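Local coordinates for endoglucanase, family GH5 (Zobellia galactanivorans, PDB 6GL2), which probably hydrolyses beta-glucosidic bonds in hemicelluloses such as mixed-linked glucan, as an endo-acting glycoside hydrolase of family GH5, at residues S241-E246 with R287-E292. Residues are numbered along the deposited sequence; the frame is centred on the assembly and turned at random. Where two conformers were deposited one is given.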
loop_
_atom_site.group_PDB
_atom_site.type_symbol
_atom_site.label_atom_id
_atom_site.label_comp_id
_atom_site.label_asym_id
_atom_site.label_seq_id
_atom_site.Cartn_x
_atom_site.Cartn_y
_atom_site.Cartn_z
ATOM N N SER A 241 8.666 -4.199 -23.843
ATOM C CA SER A 241 9.448 -5.083 -22.965
ATOM C C SER A 241 10.827 -4.599 -22.688
ATOM O O SER A 241 11.557 -5.226 -21.916
ATOM C CB SER A 241 9.482 -6.522 -23.462
ATOM O OG SER A 241 10.120 -6.594 -24.719
ATOM N N THR A 242 11.181 -3.470 -23.286
ATOM C CA THR A 242 12.427 -2.869 -23.053
ATOM C C THR A 242 12.312 -1.614 -22.219
ATOM O O THR A 242 11.280 -0.925 -22.258
ATOM C CB THR A 242 13.191 -2.566 -24.378
ATOM O OG1 THR A 242 12.459 -1.594 -25.081
ATOM C CG2 THR A 242 13.212 -3.798 -25.273
ATOM N N TRP A 243 13.340 -1.381 -21.451
ATOM C CA TRP A 243 13.443 -0.204 -20.629
ATOM C C TRP A 243 14.871 0.113 -20.414
ATOM O O TRP A 243 15.689 -0.781 -20.098
ATOM C CB TRP A 243 12.697 -0.387 -19.270
ATOM C CG TRP A 243 12.555 0.890 -18.517
ATOM C CD1 TRP A 243 11.479 1.769 -18.542
ATOM C CD2 TRP A 243 13.574 1.557 -17.677
ATOM N NE1 TRP A 243 11.755 2.852 -17.782
ATOM C CE2 TRP A 243 12.971 2.794 -17.224
ATOM C CE3 TRP A 243 14.854 1.243 -17.196
ATOM C CZ2 TRP A 243 13.682 3.697 -16.454
ATOM C CZ3 TRP A 243 15.542 2.198 -16.399
ATOM C CH2 TRP A 243 14.930 3.374 -16.032
ATOM N N GLY A 244 15.209 1.401 -20.539
ATOM C CA GLY A 244 16.473 1.934 -20.118
ATOM C C GLY A 244 17.128 3.030 -20.979
ATOM O O GLY A 244 18.267 3.387 -20.675
ATOM N N THR A 245 16.350 3.582 -21.903
ATOM C CA THR A 245 16.837 4.754 -22.746
ATOM C C THR A 245 16.922 6.007 -21.863
ATOM O O THR A 245 16.335 6.026 -20.747
ATOM C CB THR A 245 15.945 5.020 -23.927
ATOM O OG1 THR A 245 14.648 5.430 -23.500
ATOM C CG2 THR A 245 15.893 3.811 -24.909
ATOM N N GLU A 246 17.619 7.080 -22.301
ATOM C CA GLU A 246 17.546 8.333 -21.545
ATOM C C GLU A 246 16.160 8.888 -21.517
ATOM O O GLU A 246 15.787 9.476 -20.476
ATOM C CB GLU A 246 18.546 9.374 -22.080
ATOM C CG GLU A 246 19.998 8.910 -21.942
ATOM C CD GLU A 246 20.385 8.327 -20.557
ATOM O OE1 GLU A 246 20.094 8.962 -19.503
ATOM O OE2 GLU A 246 21.022 7.231 -20.516
ATOM N N ARG A 287 14.079 -5.484 -16.609
ATOM C CA ARG A 287 13.393 -5.425 -15.325
ATOM C C ARG A 287 14.340 -5.008 -14.226
ATOM O O ARG A 287 14.038 -4.251 -13.346
ATOM C CB ARG A 287 12.720 -6.719 -14.916
ATOM C CG ARG A 287 11.503 -7.078 -15.651
ATOM C CD ARG A 287 10.969 -8.343 -15.013
ATOM N NE ARG A 287 10.176 -8.291 -13.793
ATOM C CZ ARG A 287 9.860 -9.323 -13.006
ATOM N NH1 ARG A 287 10.555 -10.411 -13.036
ATOM N NH2 ARG A 287 8.814 -9.272 -12.164
ATOM N N LEU A 288 15.558 -5.585 -14.236
ATOM C CA LEU A 288 16.537 -5.266 -13.274
ATOM C C LEU A 288 17.001 -3.799 -13.367
ATOM O O LEU A 288 17.121 -3.087 -12.328
ATOM C CB LEU A 288 17.811 -6.159 -13.424
ATOM C CG LEU A 288 18.911 -5.944 -12.420
ATOM C CD1 LEU A 288 18.479 -6.006 -10.944
ATOM C CD2 LEU A 288 20.088 -6.911 -12.721
ATOM N N ALA A 289 17.296 -3.337 -14.582
ATOM C CA ALA A 289 17.672 -1.936 -14.803
ATOM C C ALA A 289 16.591 -0.973 -14.319
ATOM O O ALA A 289 16.873 -0.007 -13.665
ATOM C CB ALA A 289 17.954 -1.647 -16.279
ATOM N N HIS A 290 15.356 -1.277 -14.628
ATOM C CA HIS A 290 14.218 -0.453 -14.221
ATOM C C HIS A 290 14.108 -0.461 -12.673
ATOM O O HIS A 290 13.940 0.595 -12.046
ATOM C CB HIS A 290 12.946 -1.027 -14.838
ATOM C CG HIS A 290 11.727 -0.347 -14.331
ATOM N ND1 HIS A 290 11.015 -0.843 -13.246
ATOM C CD2 HIS A 290 11.037 0.767 -14.783
ATOM C CE1 HIS A 290 9.960 -0.087 -13.089
ATOM N NE2 HIS A 290 10.021 0.983 -13.937
ATOM N N ALA A 291 14.229 -1.640 -12.008
ATOM C CA ALA A 291 14.127 -1.721 -10.552
ATOM C C ALA A 291 15.190 -0.900 -9.885
ATOM O O ALA A 291 14.944 -0.163 -8.903
ATOM C CB ALA A 291 14.069 -3.200 -10.097
ATOM N N GLU A 292 16.424 -1.091 -10.370
ATOM C CA GLU A 292 17.565 -0.349 -9.812
ATOM C C GLU A 292 17.329 1.174 -9.863
ATOM O O GLU A 292 17.552 1.896 -8.914
ATOM C CB GLU A 292 18.832 -0.690 -10.669
ATOM C CG GLU A 292 19.533 -2.036 -10.392
ATOM C CD GLU A 292 20.594 -2.436 -11.384
ATOM O OE1 GLU A 292 20.677 -1.783 -12.460
ATOM O OE2 GLU A 292 21.321 -3.453 -11.113
#
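Trp243 lays one face of its indole against helix 284-301, and the imidazole of His290 meets that face edge-on. The pair is T-shaped: the His290 ring and the five-membered ring of Trp243 have their planes at 88° and their centroids 4.8 Å apart. His290 CD2 does the touching, 3.7 Å from Trp243 CE2. With CG anti to the backbone N (chi1 173°), the imidazole hangs beside its helix with that edge presented to the indole, and a hydrogen bond from its NE2 to the carbonyl O of Phe230 fixes the far end of the ring.

The benzo half of the indole sits instead over the helix backbone. His290 CA makes a CH-pi contact 3.9 Å from the centroid of the six-membered ring, and Ala289 adds an apolar touch through its CB, 4.3 Å from Trp243 CE3. No hydrogen bond joins 241-246 to 287-292, so the join rests on ring and carbon packing. An alanine in place of Trp243 would probably open a gap against the helix and leave the His290 edge without its aromatic partner.

Around this pair, Phe234 and Phe293 meet the indole as well, while Asp286 accepts a hydrogen bond from Trp243 N. Asp248 receives the N-H groups of Gly244 and Thr245; with Asp240 and Thr242 it belongs to a magnesium site seen for this protein, though empty in this model. The arrangement is peripheral packing in a TIM barrel: the loop between helices 232-237 and 246-266 is pinned by its tryptophan to the helix that connects strands 271-276 and 304-307.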